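Local structure of glycosylation Associate Protein 2 (Streptococcus agalactiae serotype V, 6OYC) at residues Thr41-Asn44 / Asn45-Ser49; Asp116-Ile119 / Arg120-Lys124; Gln141-Asn144 / Asp145-Gly148; Arg507-Leu510 / Ser511-Gly515. The protein probably acts with its Gap1 and Gap3 partners in the accessory Sec system, supporting glycosylation and export of a cell-surface glycoprotein. All coordinates share one frame; numbering follows the deposited sequence.

Contact 1: residues Thr41-Asn44 / Asn45-Ser49; sequences TTEN and NYLTS
Asn45 begins the second half of this helical stretch and lies one helical turn on from Thr41: its backbone N bonds to Thr41 O at 2.8 Å, and its side chain runs alongside that of Thr41, both pointing the same way, with Asn45 ND2 meeting the Thr41 CG2 methyl at 3.8 Å. Tyr46 follows with N bonded to Thr42 O at 2.9 Å. Its ring lies beside the Glu43 side chain, and Glu43 OE2 approaches the ring edge near CD2 of Tyr46 at 4.0 Å, close to the ring plane; the carboxylate is itself turned 52° from that plane. Neither polar end is spent on the other, since Glu43 OE1 forms a salt bridge with Arg58 and Tyr46 OH a hydrogen bond with the backbone N of the same arginine. Leu47 N bonds to Glu43 O at 2.8 Å, while Leu47 CD1 slants past the Asn44 amide, 3.8 Å from Asn44 OD1. At Thr48 the carbonyl of Asn44 is gripped twice, by Thr48 N at 2.8 Å and by Thr48 OG1 at 3.0 Å. The hydroxyl sits beside the threonine's own backbone N (chi1 -64°) and reaches the oxygen from above the carbonyl plane, 37° out of it, whereas the amide comes from the opposite face. The stretch belongs to helix 36-52, which links the parallel strands 26-31 and 62-65 in the chain; Glu43 and Asn44 rest on Phe80, and Tyr46 and Leu47 on Pro57, so the helix is held against two loops.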
loop_
_atom_site.group_PDB
_atom_site.type_symbol
_atom_site.label_atom_id
_atom_site.label_comp_id
_atom_site.label_asym_id
_atom_site.label_seq_id
_atom_site.Cartn_x
_atom_site.Cartn_y
_atom_site.Cartn_z
ATOM N N THR B 41 -9.836 1.416 34.946
ATOM C CA THR B 41 -11.139 1.765 35.505
ATOM C C THR B 41 -11.672 3.061 34.902
ATOM O O THR B 41 -12.796 3.101 34.388
ATOM C CB THR B 41 -11.026 1.882 37.029
ATOM O OG1 THR B 41 -10.732 0.593 37.588
ATOM C CG2 THR B 41 -12.313 2.462 37.640
ATOM N N THR B 42 -10.878 4.137 34.953
ATOM C CA THR B 42 -11.322 5.423 34.408
ATOM C C THR B 42 -11.677 5.328 32.931
ATOM O O THR B 42 -12.709 5.855 32.497
ATOM C CB THR B 42 -10.249 6.483 34.607
ATOM O OG1 THR B 42 -10.030 6.660 36.010
ATOM C CG2 THR B 42 -10.725 7.795 34.040
ATOM N N GLU B 43 -10.847 4.661 32.139
ATOM C CA GLU B 43 -11.132 4.589 30.713
ATOM C C GLU B 43 -12.378 3.757 30.443
ATOM O O GLU B 43 -13.220 4.134 29.621
ATOM C CB GLU B 43 -9.923 4.031 29.967
ATOM C CG GLU B 43 -10.041 4.091 28.461
ATOM C CD GLU B 43 -10.131 5.525 27.889
ATOM O OE1 GLU B 43 -9.839 6.509 28.602
ATOM O OE2 GLU B 43 -10.483 5.652 26.702
ATOM N N ASN B 44 -12.517 2.622 31.123
ATOM C CA ASN B 44 -13.711 1.807 30.928
ATOM C C ASN B 44 -14.966 2.528 31.429
ATOM O O ASN B 44 -16.027 2.441 30.808
ATOM C CB ASN B 44 -13.537 0.447 31.619
ATOM C CG ASN B 44 -12.759 -0.557 30.757
ATOM O OD1 ASN B 44 -12.669 -0.413 29.538
ATOM N ND2 ASN B 44 -12.190 -1.564 31.394
ATOM N N ASN B 45 -14.875 3.245 32.547
ATOM C CA ASN B 45 -15.995 4.090 32.938
ATOM C C ASN B 45 -16.344 5.051 31.808
ATOM O O ASN B 45 -17.497 5.110 31.360
ATOM C CB ASN B 45 -15.667 4.853 34.223
ATOM C CG ASN B 45 -15.849 4.002 35.465
ATOM O OD1 ASN B 45 -16.411 2.903 35.399
ATOM N ND2 ASN B 45 -15.362 4.495 36.607
ATOM N N TYR B 46 -15.336 5.769 31.293
ATOM C CA TYR B 46 -15.576 6.703 30.196
ATOM C C TYR B 46 -16.203 6.005 28.993
ATOM O O TYR B 46 -17.153 6.521 28.397
ATOM C CB TYR B 46 -14.272 7.405 29.802
ATOM C CG TYR B 46 -14.403 8.273 28.575
ATOM C CD1 TYR B 46 -15.223 9.412 28.575
ATOM C CD2 TYR B 46 -13.728 7.956 27.410
ATOM C CE1 TYR B 46 -15.352 10.202 27.441
ATOM C CE2 TYR B 46 -13.845 8.750 26.267
ATOM C CZ TYR B 46 -14.656 9.867 26.287
ATOM O OH TYR B 46 -14.765 10.636 25.148
ATOM N N LEU B 47 -15.705 4.821 28.630
ATOM C CA LEU B 47 -16.280 4.118 27.482
ATOM C C LEU B 47 -17.722 3.700 27.750
ATOM O O LEU B 47 -18.586 3.831 26.871
ATOM C CB LEU B 47 -15.447 2.891 27.129
ATOM C CG LEU B 47 -14.055 3.125 26.538
ATOM C CD1 LEU B 47 -13.315 1.791 26.458
ATOM C CD2 LEU B 47 -14.098 3.829 25.161
ATOM N N THR B 48 -17.992 3.171 28.950
ATOM C CA THR B 48 -19.355 2.790 29.309
ATOM C C THR B 48 -20.285 3.996 29.235
ATOM O O THR B 48 -21.309 3.972 28.544
ATOM C CB THR B 48 -19.382 2.176 30.715
ATOM O OG1 THR B 48 -18.618 0.966 30.717
ATOM C CG2 THR B 48 -20.820 1.860 31.143
ATOM N N SER B 49 -19.931 5.062 29.954
ATOM C CA SER B 49 -20.709 6.292 29.902
ATOM C C SER B 49 -20.978 6.714 28.461
ATOM O O SER B 49 -22.132 6.922 28.073
ATOM C CB SER B 49 -19.983 7.385 30.680
ATOM O OG SER B 49 -20.633 8.625 30.501
#

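Contact 2: residues Asp116-Ile119 / Arg120-Lys124; sequences DQLI and RQFYK
Residues Asp116-Lys124 keep regular i to i+4 helical bonding, from Arg120 N on Asp116 O to Tyr123 N on Ile119 O, with Phe122 N to Leu118 O measuring 2.8 Å. The main side-chain contact joins that same pair. Leu118 leans along the helix toward Phe122, CG anti to its own backbone N (chi1 -175°), and the branch point lies over one ring face: Leu118 CG stands 4.0 Å from the centroid of the Phe122 ring and 19° off its normal, a CH-pi contact. The two methyls spread over the rim, Leu118 CD1 at 3.6 Å from Phe122 CE1 and Leu118 CD2 at 3.8 Å from Phe122 CZ. Leu118 CD1 also meets Gln121 OE1 at 3.6 Å, where the two side chains run at about right angles. Gln121 in turn overlies Gln117, their amide planes stacked only 19° apart, and Gln117 CG is 3.8 Å from Gln121 OE1. The polar atoms of Gln121 are satisfied elsewhere: NE2 bonds to Gly264 O, and OE1 to a glycerol probably left from crystallisation. Further along, Lys124 CE lies over one face of the Arg120 guanidinium; both basic groups form salt bridges with Glu233, and Lys124 also with Asp235, so the acids draw the two cations together. In the fold, helix 115-125 is wedged between sheets. Leu118 and Phe122 face Leu64 and Ala62 of strand 62-65, Ile119 packs on Trp28 and Tyr123 on Met26 of strand 26-31, and Arg120, Gln121 and Lys124 meet Tyr185 of strand 185-195.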
loop_
_atom_site.group_PDB
_atom_site.type_symbol
_atom_site.label_atom_id
_atom_site.label_comp_id
_atom_site.label_asym_id
_atom_site.label_seq_id
_atom_site.Cartn_x
_atom_site.Cartn_y
_atom_site.Cartn_z
ATOM N N ASP B 116 11.573 15.026 20.155
ATOM C CA ASP B 116 10.959 15.968 19.215
ATOM C C ASP B 116 10.487 15.280 17.946
ATOM O O ASP B 116 9.395 15.574 17.434
ATOM C CB ASP B 116 11.957 17.064 18.831
ATOM C CG ASP B 116 11.970 18.199 19.808
ATOM O OD1 ASP B 116 10.879 18.721 20.116
ATOM O OD2 ASP B 116 13.069 18.569 20.271
ATOM N N GLN B 117 11.342 14.433 17.369
ATOM C CA GLN B 117 10.952 13.715 16.160
ATOM C C GLN B 117 9.658 12.945 16.396
ATOM O O GLN B 117 8.714 13.037 15.599
ATOM C CB GLN B 117 12.072 12.772 15.711
ATOM C CG GLN B 117 11.710 11.957 14.491
ATOM C CD GLN B 117 12.832 11.026 14.011
ATOM O OE1 GLN B 117 13.301 11.117 12.862
ATOM N NE2 GLN B 117 13.266 10.137 14.887
ATOM N N LEU B 118 9.585 12.208 17.515
ATOM C CA LEU B 118 8.418 11.368 17.767
ATOM C C LEU B 118 7.174 12.208 18.005
ATOM O O LEU B 118 6.086 11.862 17.532
ATOM C CB LEU B 118 8.665 10.442 18.963
ATOM C CG LEU B 118 7.505 9.460 19.188
ATOM C CD1 LEU B 118 7.304 8.588 17.940
ATOM C CD2 LEU B 118 7.702 8.603 20.447
ATOM N N ILE B 119 7.312 13.313 18.739
ATOM C CA ILE B 119 6.180 14.213 18.931
ATOM C C ILE B 119 5.660 14.711 17.582
ATOM O O ILE B 119 4.452 14.706 17.322
ATOM C CB ILE B 119 6.589 15.380 19.846
ATOM C CG1 ILE B 119 6.799 14.854 21.266
ATOM C CG2 ILE B 119 5.555 16.538 19.766
ATOM C CD1 ILE B 119 7.726 15.682 22.078
ATOM N N ARG B 120 6.572 15.138 16.702
ATOM C CA ARG B 120 6.171 15.628 15.385
ATOM C C ARG B 120 5.490 14.530 14.573
ATOM O O ARG B 120 4.489 14.780 13.891
ATOM C CB ARG B 120 7.401 16.167 14.642
ATOM C CG ARG B 120 7.100 17.083 13.474
ATOM C CD ARG B 120 6.435 18.358 13.970
ATOM N NE ARG B 120 6.229 19.366 12.931
ATOM C CZ ARG B 120 5.484 20.457 13.113
ATOM N NH1 ARG B 120 4.880 20.662 14.281
ATOM N NH2 ARG B 120 5.333 21.335 12.134
ATOM N N GLN B 121 6.023 13.305 14.637
ATOM C CA GLN B 121 5.422 12.174 13.928
ATOM C C GLN B 121 4.024 11.860 14.455
ATOM O O GLN B 121 3.104 11.580 13.679
ATOM C CB GLN B 121 6.309 10.938 14.050
ATOM C CG GLN B 121 7.638 11.033 13.322
ATOM C CD GLN B 121 8.551 9.843 13.647
ATOM O OE1 GLN B 121 8.776 9.515 14.810
ATOM N NE2 GLN B 121 9.061 9.195 12.618
ATOM N N PHE B 122 3.855 11.855 15.777
ATOM C CA PHE B 122 2.511 11.758 16.343
ATOM C C PHE B 122 1.613 12.846 15.755
ATOM O O PHE B 122 0.532 12.567 15.205
ATOM C CB PHE B 122 2.572 11.889 17.875
ATOM C CG PHE B 122 3.056 10.653 18.595
ATOM C CD1 PHE B 122 3.341 9.476 17.900
ATOM C CD2 PHE B 122 3.204 10.663 19.983
ATOM C CE1 PHE B 122 3.776 8.324 18.592
ATOM C CE2 PHE B 122 3.644 9.529 20.678
ATOM C CZ PHE B 122 3.935 8.366 19.983
ATOM N N TYR B 123 2.072 14.100 15.840
ATOM C CA TYR B 123 1.250 15.243 15.448
ATOM C C TYR B 123 0.751 15.118 14.009
ATOM O O TYR B 123 -0.394 15.466 13.709
ATOM C CB TYR B 123 2.048 16.535 15.613
ATOM C CG TYR B 123 1.187 17.778 15.614
ATOM C CD1 TYR B 123 0.076 17.864 16.443
ATOM C CD2 TYR B 123 1.483 18.866 14.799
ATOM C CE1 TYR B 123 -0.714 18.981 16.470
ATOM C CE2 TYR B 123 0.684 20.009 14.821
ATOM C CZ TYR B 123 -0.416 20.047 15.661
ATOM O OH TYR B 123 -1.230 21.142 15.710
ATOM N N LYS B 124 1.579 14.616 13.101
ATOM C CA LYS B 124 1.199 14.667 11.696
ATOM C C LYS B 124 1.084 13.298 11.050
ATOM O O LYS B 124 0.812 13.227 9.845
ATOM C CB LYS B 124 2.178 15.562 10.924
ATOM C CG LYS B 124 2.030 17.051 11.336
ATOM C CD LYS B 124 2.474 18.015 10.240
ATOM C CE LYS B 124 2.300 19.476 10.684
ATOM N NZ LYS B 124 2.837 20.457 9.662
#

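Contact 3: residues Gln141-Asn144 / Asp145-Gly148; sequences QIRN and DFEG
Arg143 and Asp145 both place CG between backbone N and carbonyl carbon, with chi1 78° and 65°, and this shared setting raises the two charged chains on one side of the turn. The Arg143 chain then bends at chi3, and Glu147, folded at chi2, brings its carboxylate back to the same nitrogen. The result is a salt-bridge network centred on Arg143 NH1: Glu147 OE2 at 3.3 Å is met on the syn side, near the guanidinium plane but tilted out of the carboxylate plane, and Asp145 OD1, also 3.3 Å from NH1, accepts a weak hydrogen bond. Asp145 OD1 lies closer still to the aliphatic part, 3.1 Å from Arg143 CD. Another donor of the guanidinium, Arg143 NE, bonds to Phe170 O, so the group is held from more than one direction. Its flat face receives Phe146, whose ring stands nearly upright on the guanidinium, planes 84° apart, with Phe146 CD1 4.1 Å from Arg143 NH2. The ring thus offers an edge rather than its pi face to the cation. Beneath these side chains is a type I beta turn from Arg143 to Phe146, closed by Phe146 N to Arg143 O at 3.2 Å. Phe146 CB touches Ile142 CG2 at 3.9 Å, and Gly148 N lies over the centre of one ring face. The turn leaves strand 140-142, an edge strand paired with strand 168-180, and leads into strand 149-153 of another antiparallel sheet; Ile142 packs on Val150 and Leu158, and Phe146 on Leu160 and Leu171, between the two.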
loop_
_atom_site.group_PDB
_atom_site.type_symbol
_atom_site.label_atom_id
_atom_site.label_comp_id
_atom_site.label_asym_id
_atom_site.label_seq_id
_atom_site.Cartn_x
_atom_site.Cartn_y
_atom_site.Cartn_z
ATOM N N GLN B 141 4.175 19.816 -19.105
ATOM C CA GLN B 141 4.351 20.818 -20.156
ATOM C C GLN B 141 5.855 21.036 -20.323
ATOM O O GLN B 141 6.496 21.671 -19.477
ATOM C CB GLN B 141 3.616 22.110 -19.810
ATOM C CG GLN B 141 2.104 21.958 -19.787
ATOM C CD GLN B 141 1.386 23.128 -19.130
ATOM O OE1 GLN B 141 1.739 23.568 -18.027
ATOM N NE2 GLN B 141 0.372 23.635 -19.804
ATOM N N ILE B 142 6.424 20.476 -21.392
ATOM C CA ILE B 142 7.842 20.654 -21.676
ATOM C C ILE B 142 8.069 22.075 -22.170
ATOM O O ILE B 142 7.185 22.687 -22.779
ATOM C CB ILE B 142 8.315 19.613 -22.712
ATOM C CG1 ILE B 142 8.058 18.203 -22.193
ATOM C CG2 ILE B 142 9.826 19.740 -23.023
ATOM C CD1 ILE B 142 7.755 17.236 -23.318
ATOM N N ARG B 143 9.239 22.630 -21.874
ATOM C CA ARG B 143 9.525 23.955 -22.404
ATOM C C ARG B 143 9.476 23.901 -23.928
ATOM O O ARG B 143 9.978 22.953 -24.546
ATOM C CB ARG B 143 10.870 24.472 -21.902
ATOM C CG ARG B 143 12.098 23.931 -22.575
ATOM C CD ARG B 143 13.249 24.809 -22.175
ATOM N NE ARG B 143 14.457 24.041 -21.947
ATOM C CZ ARG B 143 15.336 23.759 -22.898
ATOM N NH1 ARG B 143 15.118 24.183 -24.135
ATOM N NH2 ARG B 143 16.427 23.065 -22.609
ATOM N N ASN B 144 8.821 24.899 -24.527
ATOM C CA ASN B 144 8.416 24.801 -25.928
ATOM C C ASN B 144 9.582 24.861 -26.904
ATOM O O ASN B 144 9.424 24.440 -28.051
ATOM C CB ASN B 144 7.404 25.892 -26.249
ATOM C CG ASN B 144 6.082 25.648 -25.545
ATOM O OD1 ASN B 144 6.019 25.598 -24.314
ATOM N ND2 ASN B 144 5.032 25.450 -26.317
ATOM N N ASP B 145 10.747 25.347 -26.476
ATOM C CA ASP B 145 11.906 25.426 -27.351
ATOM C C ASP B 145 12.880 24.271 -27.130
ATOM O O ASP B 145 14.047 24.380 -27.522
ATOM C CB ASP B 145 12.618 26.778 -27.188
ATOM C CG ASP B 145 13.211 26.975 -25.805
ATOM O OD1 ASP B 145 12.735 26.323 -24.849
ATOM O OD2 ASP B 145 14.149 27.790 -25.668
ATOM N N PHE B 146 12.426 23.171 -26.517
ATOM C CA PHE B 146 13.309 22.031 -26.311
ATOM C C PHE B 146 13.731 21.427 -27.646
ATOM O O PHE B 146 12.894 21.109 -28.491
ATOM C CB PHE B 146 12.640 20.958 -25.457
ATOM C CG PHE B 146 13.518 19.754 -25.222
ATOM C CD1 PHE B 146 14.787 19.906 -24.677
ATOM C CD2 PHE B 146 13.095 18.483 -25.572
ATOM C CE1 PHE B 146 15.604 18.809 -24.469
ATOM C CE2 PHE B 146 13.908 17.381 -25.364
ATOM C CZ PHE B 146 15.165 17.542 -24.813
ATOM N N GLU B 147 15.040 21.233 -27.810
ATOM C CA GLU B 147 15.648 20.840 -29.078
ATOM C C GLU B 147 15.721 19.324 -29.267
ATOM O O GLU B 147 15.846 18.857 -30.404
ATOM C CB GLU B 147 17.076 21.425 -29.182
ATOM C CG GLU B 147 17.243 22.905 -28.761
ATOM C CD GLU B 147 17.141 23.149 -27.230
ATOM O OE1 GLU B 147 17.167 22.149 -26.464
ATOM O OE2 GLU B 147 17.003 24.338 -26.794
ATOM N N GLY B 148 15.661 18.548 -28.196
ATOM C CA GLY B 148 15.888 17.125 -28.295
ATOM C C GLY B 148 14.694 16.348 -28.805
ATOM O O GLY B 148 13.754 16.890 -29.390
#

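Contact 4: residues Arg507-Leu510 / Ser511-Gly515; sequences RRML and SNDFG
Over one face of the Arg508 guanidinium stands the amide of Asn512, with Asn512 ND2 3.1 Å from Arg508 NH1 and the two planes 84° apart. At the edge of the Phe514 ring, near its plane, is the Met509 methyl, CE lying 3.8 Å from Phe514 CE2; the same ring also meets His387 edge to face. Met509 reaches that edge through bends at chi2 and at chi3 (82°), running beside the phenylalanine and pointing the same way. Lower on the chain, Met509 CG lies 3.4 Å from Asp513 OD2, the two side chains crossing at about a right angle, while that oxygen takes its hydrogen bond from His387 NE2. The backbone evidence shows a helix losing regularity. Asp513 N still reaches Met509 O at 3.0 Å, but Phe514 N to Leu510 O is a weak bond of 3.3 Å, and Gly515, with phi 79°, is the first residue to leave helical angles. Packing against His387, Pro295 and Pro296 accompanies this last turn of helix 495-514, on the side of Leu510, Asp513 and Phe514. Chemically the two sides differ. The Met509-Phe514 pair is an apolar contact, and Asp513 joins it to a polar link with His387, whose protonation the carboxylate would probably encourage. As modelled, Arg508 and Asn512 instead bring two donors together over the guanidinium face; because amide N and O are hard to tell apart at 2.35 Å, the pair is doubtful evidence for or against attraction.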
loop_
_atom_site.group_PDB
_atom_site.type_symbol
_atom_site.label_atom_id
_atom_site.label_comp_id
_atom_site.label_asym_id
_atom_site.label_seq_id
_atom_site.Cartn_x
_atom_site.Cartn_y
_atom_site.Cartn_z
ATOM N N ARG B 507 -15.479 -17.540 5.145
ATOM C CA ARG B 507 -15.947 -17.905 6.481
ATOM C C ARG B 507 -16.164 -19.407 6.598
ATOM O O ARG B 507 -15.813 -20.014 7.619
ATOM C CB ARG B 507 -17.231 -17.144 6.826
ATOM C CG ARG B 507 -17.019 -15.924 7.723
ATOM C CD ARG B 507 -16.273 -16.280 9.023
ATOM N NE ARG B 507 -16.307 -15.181 9.990
ATOM C CZ ARG B 507 -15.612 -15.146 11.121
ATOM N NH1 ARG B 507 -14.813 -16.153 11.445
ATOM N NH2 ARG B 507 -15.715 -14.099 11.930
ATOM N N ARG B 508 -16.722 -20.027 5.555
ATOM C CA ARG B 508 -16.915 -21.471 5.568
ATOM C C ARG B 508 -15.592 -22.222 5.536
ATOM O O ARG B 508 -15.519 -23.357 6.017
ATOM C CB ARG B 508 -17.793 -21.898 4.390
ATOM C CG ARG B 508 -17.007 -22.401 3.188
ATOM C CD ARG B 508 -17.863 -23.233 2.248
ATOM N NE ARG B 508 -17.055 -24.156 1.450
ATOM C CZ ARG B 508 -17.078 -25.478 1.591
ATOM N NH1 ARG B 508 -17.874 -26.037 2.498
ATOM N NH2 ARG B 508 -16.307 -26.244 0.826
ATOM N N MET B 509 -14.539 -21.614 5.007
ATOM C CA MET B 509 -13.261 -22.308 4.986
ATOM C C MET B 509 -12.476 -22.124 6.282
ATOM O O MET B 509 -11.791 -23.053 6.723
ATOM C CB MET B 509 -12.435 -21.834 3.801
ATOM C CG MET B 509 -11.219 -22.690 3.578
ATOM S SD MET B 509 -9.923 -21.678 2.900
ATOM C CE MET B 509 -9.335 -20.970 4.435
ATOM N N LEU B 510 -12.544 -20.936 6.890
ATOM C CA LEU B 510 -11.957 -20.762 8.215
ATOM C C LEU B 510 -12.550 -21.761 9.208
ATOM O O LEU B 510 -11.846 -22.240 10.105
ATOM C CB LEU B 510 -12.163 -19.320 8.697
ATOM C CG LEU B 510 -11.516 -18.169 7.909
ATOM C CD1 LEU B 510 -11.954 -16.847 8.481
ATOM C CD2 LEU B 510 -10.000 -18.250 7.900
ATOM N N SER B 511 -13.827 -22.112 9.044
ATOM C CA SER B 511 -14.446 -23.090 9.931
ATOM C C SER B 511 -13.972 -24.502 9.622
ATOM O O SER B 511 -13.538 -25.233 10.520
ATOM C CB SER B 511 -15.963 -23.014 9.825
ATOM O OG SER B 511 -16.551 -23.782 10.854
ATOM N N ASN B 512 -14.034 -24.895 8.346
ATOM C CA ASN B 512 -13.753 -26.275 7.968
ATOM C C ASN B 512 -12.307 -26.663 8.249
ATOM O O ASN B 512 -12.036 -27.781 8.701
ATOM C CB ASN B 512 -14.064 -26.483 6.484
ATOM C CG ASN B 512 -15.544 -26.472 6.186
ATOM O OD1 ASN B 512 -16.378 -26.557 7.090
ATOM N ND2 ASN B 512 -15.883 -26.361 4.913
ATOM N N ASP B 513 -11.358 -25.768 7.964
ATOM C CA ASP B 513 -9.953 -26.153 7.903
ATOM C C ASP B 513 -9.100 -25.588 9.028
ATOM O O ASP B 513 -7.941 -25.996 9.156
ATOM C CB ASP B 513 -9.330 -25.735 6.557
ATOM C CG ASP B 513 -10.157 -26.182 5.346
ATOM O OD1 ASP B 513 -11.131 -26.935 5.525
ATOM O OD2 ASP B 513 -9.837 -25.770 4.208
ATOM N N PHE B 514 -9.623 -24.667 9.843
ATOM C CA PHE B 514 -8.809 -24.062 10.891
ATOM C C PHE B 514 -9.577 -23.892 12.196
ATOM O O PHE B 514 -9.037 -23.310 13.149
ATOM C CB PHE B 514 -8.235 -22.714 10.398
ATOM C CG PHE B 514 -7.356 -22.861 9.179
ATOM C CD1 PHE B 514 -6.021 -23.210 9.313
ATOM C CD2 PHE B 514 -7.881 -22.718 7.907
ATOM C CE1 PHE B 514 -5.222 -23.380 8.203
ATOM C CE2 PHE B 514 -7.087 -22.892 6.790
ATOM C CZ PHE B 514 -5.764 -23.220 6.931
ATOM N N GLY B 515 -10.803 -24.398 12.274
ATOM C CA GLY B 515 -11.534 -24.414 13.518
ATOM C C GLY B 515 -12.170 -23.104 13.886
ATOM O O GLY B 515 -12.642 -22.952 15.018
#

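From the N terminus the four contacts follow in series; none nests within or crosses another. Each joins adjoining segments and closes no long loop; contacts 1, 2 and 4 lie along helices, while contact 3 rounds a beta turn. Contacts 1 and 2 lie on helices 36-52 and 115-125, both associated with the five-stranded parallel sheet, their centres about 28 Å apart. Contact 2 also ties that sheet to strand 185-195, and contact 3 lies farther along, at the edge of the antiparallel region, about 65 Å between centres from contact 1. Contact 4 ends helix 495-514 beside the mixed sheet of the hydrolase-like part, which fits the AB_hydrolase clan; its centre is about 61 Å from that of contact 3.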